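Local structure of FTT_1639c (Francisella tularensis subsp. tularensis, 7KZW) at residues Ser35-Ile40 with Thr46-Asn51; Phe81-Tyr84 with Glu90-Lys93. The protein is of unknown function but is probably membrane-anchored through a transmembrane helix, the chain described here being its beta-rich C-terminal part. The protein carries 3 engineered substitutions. All blocks are in the same frame, centred on the assembly; numbering follows the deposited sequence.

Contact 1 of 2, residues Ser35-Ile40 with Thr46-Asn51; sequences SGIFNI and TEFLVN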
loop_
_atom_site.group_PDB
_atom_site.type_symbol
_atom_site.label_atom_id
_atom_site.label_comp_id
_atom_site.label_asym_id
_atom_site.label_seq_id
_atom_site.Cartn_x
_atom_site.Cartn_y
_atom_site.Cartn_z
ATOM N N SER A 35 -11.868 -0.268 -15.064
ATOM C CA SER A 35 -13.187 -0.835 -15.254
ATOM C C SER A 35 -13.261 -2.174 -14.531
ATOM O O SER A 35 -12.281 -2.930 -14.483
ATOM C CB SER A 35 -13.421 -1.003 -16.763
ATOM O OG SER A 35 -14.387 -1.996 -17.026
ATOM N N GLY A 36 -14.400 -2.426 -13.874
ATOM C CA GLY A 36 -14.631 -3.694 -13.215
ATOM C C GLY A 36 -13.957 -3.864 -11.874
ATOM O O GLY A 36 -13.891 -4.987 -11.369
ATOM N N ILE A 37 -13.402 -2.802 -11.302
ATOM C CA ILE A 37 -12.736 -2.860 -10.012
ATOM C C ILE A 37 -13.661 -2.213 -8.987
ATOM O O ILE A 37 -14.039 -1.046 -9.141
ATOM C CB ILE A 37 -11.379 -2.146 -10.044
ATOM C CG1 ILE A 37 -10.455 -2.818 -11.070
ATOM C CG2 ILE A 37 -10.774 -2.124 -8.622
ATOM C CD1 ILE A 37 -9.935 -4.135 -10.587
ATOM N N PHE A 38 -14.025 -2.966 -7.951
ATOM C CA PHE A 38 -14.983 -2.546 -6.929
ATOM C C PHE A 38 -14.359 -2.677 -5.561
ATOM O O PHE A 38 -13.420 -3.470 -5.372
ATOM C CB PHE A 38 -16.237 -3.418 -7.002
ATOM C CG PHE A 38 -16.905 -3.327 -8.333
ATOM C CD1 PHE A 38 -17.619 -2.189 -8.674
ATOM C CD2 PHE A 38 -16.760 -4.324 -9.271
ATOM C CE1 PHE A 38 -18.248 -2.065 -9.916
ATOM C CE2 PHE A 38 -17.370 -4.220 -10.531
ATOM C CZ PHE A 38 -18.124 -3.081 -10.843
ATOM N N ASN A 39 -14.821 -1.841 -4.615
ATOM C CA ASN A 39 -14.277 -1.764 -3.279
ATOM C C ASN A 39 -15.232 -2.365 -2.253
ATOM O O ASN A 39 -16.313 -2.866 -2.598
ATOM C CB ASN A 39 -13.836 -0.330 -2.949
ATOM C CG ASN A 39 -14.986 0.641 -2.882
ATOM O OD1 ASN A 39 -15.977 0.349 -2.244
ATOM N ND2 ASN A 39 -14.845 1.806 -3.506
ATOM N N ILE A 40 -14.848 -2.293 -0.970
ATOM C CA ILE A 40 -15.621 -2.994 0.051
ATOM C C ILE A 40 -16.964 -2.350 0.343
ATOM O O ILE A 40 -17.774 -2.889 1.112
ATOM C CB ILE A 40 -14.810 -3.272 1.339
ATOM C CG1 ILE A 40 -14.324 -1.974 1.981
ATOM C CG2 ILE A 40 -13.687 -4.242 1.000
ATOM C CD1 ILE A 40 -13.534 -2.247 3.302
ATOM N N THR A 46 -13.563 -6.448 -5.415
ATOM C CA THR A 46 -12.577 -7.143 -6.219
ATOM C C THR A 46 -11.453 -7.637 -5.307
ATOM O O THR A 46 -10.918 -6.861 -4.497
ATOM C CB THR A 46 -11.978 -6.140 -7.194
ATOM O OG1 THR A 46 -13.030 -5.634 -8.043
ATOM C CG2 THR A 46 -10.918 -6.844 -8.056
ATOM N N GLU A 47 -11.072 -8.908 -5.438
ATOM C CA GLU A 47 -9.922 -9.450 -4.733
ATOM C C GLU A 47 -8.641 -8.987 -5.420
ATOM O O GLU A 47 -8.471 -9.194 -6.638
ATOM C CB GLU A 47 -9.911 -10.991 -4.817
ATOM C CG GLU A 47 -10.340 -11.664 -3.572
ATOM C CD GLU A 47 -10.333 -13.190 -3.645
ATOM O OE1 GLU A 47 -9.511 -13.763 -4.322
ATOM O OE2 GLU A 47 -11.296 -13.770 -3.064
ATOM N N PHE A 48 -7.691 -8.462 -4.656
ATOM C CA PHE A 48 -6.328 -8.231 -5.115
ATOM C C PHE A 48 -5.425 -9.308 -4.526
ATOM O O PHE A 48 -5.453 -9.538 -3.297
ATOM C CB PHE A 48 -5.819 -6.856 -4.669
ATOM C CG PHE A 48 -6.441 -5.722 -5.455
ATOM C CD1 PHE A 48 -7.756 -5.361 -5.301
ATOM C CD2 PHE A 48 -5.632 -4.966 -6.320
ATOM C CE1 PHE A 48 -8.292 -4.292 -6.008
ATOM C CE2 PHE A 48 -6.184 -3.874 -7.057
ATOM C CZ PHE A 48 -7.527 -3.562 -6.894
ATOM N N LEU A 49 -4.744 -10.070 -5.376
ATOM C CA LEU A 49 -3.860 -11.145 -4.958
ATOM C C LEU A 49 -2.476 -10.529 -5.048
ATOM O O LEU A 49 -2.019 -10.130 -6.130
ATOM C CB LEU A 49 -4.046 -12.349 -5.862
ATOM C CG LEU A 49 -5.499 -12.816 -5.876
ATOM C CD1 LEU A 49 -5.585 -13.966 -6.911
ATOM C CD2 LEU A 49 -5.980 -13.345 -4.487
ATOM N N VAL A 50 -1.828 -10.341 -3.897
ATOM C CA VAL A 50 -0.681 -9.458 -3.786
ATOM C C VAL A 50 0.537 -10.247 -3.367
ATOM O O VAL A 50 0.490 -11.044 -2.444
ATOM C CB VAL A 50 -0.942 -8.317 -2.790
ATOM C CG1 VAL A 50 0.274 -7.331 -2.853
ATOM C CG2 VAL A 50 -2.257 -7.622 -3.089
ATOM N N ASN A 51 1.650 -10.010 -4.059
ATOM C CA ASN A 51 2.935 -10.504 -3.621
ATOM C C ASN A 51 3.805 -9.295 -3.294
ATOM O O ASN A 51 3.944 -8.386 -4.124
ATOM C CB ASN A 51 3.637 -11.209 -4.782
ATOM C CG ASN A 51 3.208 -12.614 -4.949
ATOM O OD1 ASN A 51 2.384 -12.933 -5.840
ATOM N ND2 ASN A 51 3.797 -13.484 -4.121
HETATM O O HOH W 1 -14.006 -7.426 -9.537
HETATM O O HOH W 2 -11.684 -4.519 -3.504
#

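Contact 2 of 2, residues Phe81-Tyr84 with Glu90-Lys93; sequences FTAY and ELLK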
loop_
_atom_site.group_PDB
_atom_site.type_symbol
_atom_site.label_atom_id
_atom_site.label_comp_id
_atom_site.label_asym_id
_atom_site.label_seq_id
_atom_site.Cartn_x
_atom_site.Cartn_y
_atom_site.Cartn_z
ATOM N N PHE A 81 -0.523 -12.221 -0.017
ATOM C CA PHE A 81 -1.761 -12.046 0.745
ATOM C C PHE A 81 -2.895 -11.617 -0.183
ATOM O O PHE A 81 -2.662 -11.183 -1.319
ATOM C CB PHE A 81 -1.604 -11.025 1.908
ATOM C CG PHE A 81 -1.073 -9.654 1.479
ATOM C CD1 PHE A 81 0.301 -9.441 1.332
ATOM C CD2 PHE A 81 -1.932 -8.596 1.207
ATOM C CE1 PHE A 81 0.780 -8.209 0.952
ATOM C CE2 PHE A 81 -1.441 -7.366 0.813
ATOM C CZ PHE A 81 -0.113 -7.160 0.690
ATOM N N THR A 82 -4.102 -11.658 0.356
ATOM C CA THR A 82 -5.301 -11.156 -0.338
ATOM C C THR A 82 -5.727 -9.841 0.275
ATOM O O THR A 82 -5.781 -9.726 1.500
ATOM C CB THR A 82 -6.422 -12.141 -0.166
ATOM O OG1 THR A 82 -5.976 -13.441 -0.521
ATOM C CG2 THR A 82 -7.657 -11.721 -1.072
ATOM N N ALA A 83 -5.995 -8.853 -0.550
ATOM C CA ALA A 83 -6.365 -7.504 -0.093
ATOM C C ALA A 83 -7.537 -6.961 -0.885
ATOM O O ALA A 83 -7.802 -7.395 -2.018
ATOM C CB ALA A 83 -5.190 -6.546 -0.315
ATOM N N TYR A 84 -8.284 -6.065 -0.263
ATOM C CA TYR A 84 -9.452 -5.448 -0.856
ATOM C C TYR A 84 -9.323 -3.950 -0.746
ATOM O O TYR A 84 -8.709 -3.435 0.175
ATOM C CB TYR A 84 -10.707 -5.890 -0.094
ATOM C CG TYR A 84 -10.938 -7.379 -0.232
ATOM C CD1 TYR A 84 -10.362 -8.277 0.645
ATOM C CD2 TYR A 84 -11.702 -7.861 -1.280
ATOM C CE1 TYR A 84 -10.559 -9.660 0.493
ATOM C CE2 TYR A 84 -11.865 -9.238 -1.468
ATOM C CZ TYR A 84 -11.325 -10.095 -0.542
ATOM O OH TYR A 84 -11.504 -11.475 -0.682
ATOM N N GLU A 90 -8.465 2.846 -1.321
ATOM C CA GLU A 90 -7.098 2.611 -0.846
ATOM C C GLU A 90 -6.805 1.111 -0.805
ATOM O O GLU A 90 -7.669 0.298 -0.382
ATOM C CB GLU A 90 -6.953 3.171 0.547
ATOM C CG GLU A 90 -7.262 4.688 0.627
ATOM C CD GLU A 90 -7.410 5.180 2.040
ATOM O OE1 GLU A 90 -7.848 4.390 2.902
ATOM O OE2 GLU A 90 -7.076 6.359 2.284
ATOM N N LEU A 91 -5.612 0.722 -1.285
ATOM C CA LEU A 91 -5.199 -0.678 -1.245
ATOM C C LEU A 91 -4.203 -0.939 -0.112
ATOM O O LEU A 91 -4.298 -1.953 0.583
ATOM C CB LEU A 91 -4.613 -1.131 -2.595
ATOM C CG LEU A 91 -4.406 -2.651 -2.624
ATOM C CD1 LEU A 91 -5.754 -3.452 -2.705
ATOM C CD2 LEU A 91 -3.554 -2.976 -3.854
ATOM N N LEU A 92 -3.154 -0.097 -0.002
ATOM C CA LEU A 92 -2.070 -0.375 0.933
ATOM C C LEU A 92 -1.664 0.915 1.590
ATOM O O LEU A 92 -1.409 1.903 0.897
ATOM C CB LEU A 92 -0.837 -0.894 0.194
ATOM C CG LEU A 92 -0.957 -2.209 -0.533
ATOM C CD1 LEU A 92 0.373 -2.467 -1.360
ATOM C CD2 LEU A 92 -1.171 -3.400 0.426
ATOM N N LYS A 93 -1.488 0.874 2.913
ATOM C CA LYS A 93 -0.817 1.969 3.625
ATOM C C LYS A 93 0.547 1.486 4.079
ATOM O O LYS A 93 0.653 0.550 4.880
ATOM C CB LYS A 93 -1.596 2.390 4.851
ATOM C CG LYS A 93 -0.991 3.663 5.442
ATOM C CD LYS A 93 -1.806 4.038 6.688
ATOM C CE LYS A 93 -1.248 5.340 7.306
ATOM N NZ LYS A 93 -2.003 5.748 8.551
HETATM O O HOH W 3 -6.201 -3.679 1.153
#

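Contact 1 of 2, residues Ser35-Ile40 with Thr46-Asn51
Thr46 meets the backbone of Phe38 with two neighbouring groups at once. Its hydroxyl oxygen accepts a hydrogen bond from the Phe38 amide, with Phe38 N to Thr46 OG1 at 2.8 Å and a nearly straight N-H...O angle of 168°. In return the Thr46 amide donates to the carbonyl of that same residue, with Thr46 N 3.0 Å from Phe38 O. This second donor stands above the carbonyl plane, tilted 48° out of it. The pairing depends on the rotation of the Thr46 side chain: with chi1 at -61° the hydroxyl lies beside its own backbone N, which leaves OG1 and N facing one residue together, while CG2 turns to the apolar side.

One backbone residue, Phe38, thus both donates to and accepts from a single threonine. The two bonds join the irregular connection that follows strand 21-27 to the residues just ahead of strand 48-58.

Water extends the polar link on two fronts. One molecule donates to Gly36 O at 3.1 Å and is also hydrogen-bonded to Thr46 OG1, adding a further partner to this oxygen. A second donates to both Phe38 O and Thr46 O, at 2.8 Å from the former.

Apolar contact is made by Ile37, which is disordered over two conformers, so its contacts are less certain. In one of them CD1 lies 3.8 Å from Thr46 CG2, the two side chains crossing at about a right angle. In the same conformer the other branch, Ile37 CG2, comes to the edge of the Phe48 ring near its plane, 3.9 Å from CZ. Ala111 of strand 102-111 touches Ile37, Thr46 and Phe48 alike, and Leu85 adds to the cover over Ile37.

Contact 2 of 2, residues Phe81-Tyr84 with Glu90-Lys93
Phe81 and Leu92 supply one of two apolar touches between residues 81-84 and 90-93. Leu92 CD2 lies against the edge of the Phe81 ring, close to its plane and 3.9 Å from CZ. The ring reaches it because chi1 of 54° sets CG between the backbone N and the carbonyl carbon and swings the ring edge to Leu92; Tyr64 stacks with the same ring. The other touch joins Ala83 CB to Leu91 CD1 at 4.0 Å, and the same Leu91 methyl sits near the carbonyl carbon of Tyr84. Phe48 is a further neighbour of Leu91.

Leu91 and Leu92 are consecutive, yet both face Phe26 on the adjoining strand 21-27 and bond to its backbone: a classic beta bulge.

No direct hydrogen bond joins the two segments, whose strands are not neighbours in the sheet. Instead a water donates to both carbonyls, 2.7 Å from Tyr84 O and 2.6 Å from Leu91 O. Since each of these oxygens can only accept, the water's two protons provide the link that they could not make with each other, so between these segments the polar link runs through water, beside the apolar touches.

Contact 1 closes before contact 2 opens along the chain, and their centres lie about 8 Å apart. They meet through strands 48-58 and 79-83, antiparallel neighbours in the mixed sheet: the amides of Phe48 and Val50 probably bond to the carbonyls of Ala83 and Phe81. Beyond that ladder, Glu47 packs on Tyr84. Contact 1 joins the long loop to the residues leading into strand 48-58, whereas contact 2 reaches from the outermost strand 79-83 to strand 90-97, several places away in the strand order. Contact between strands so far apart in that order is consistent with a strongly curved sheet whose sides face each other.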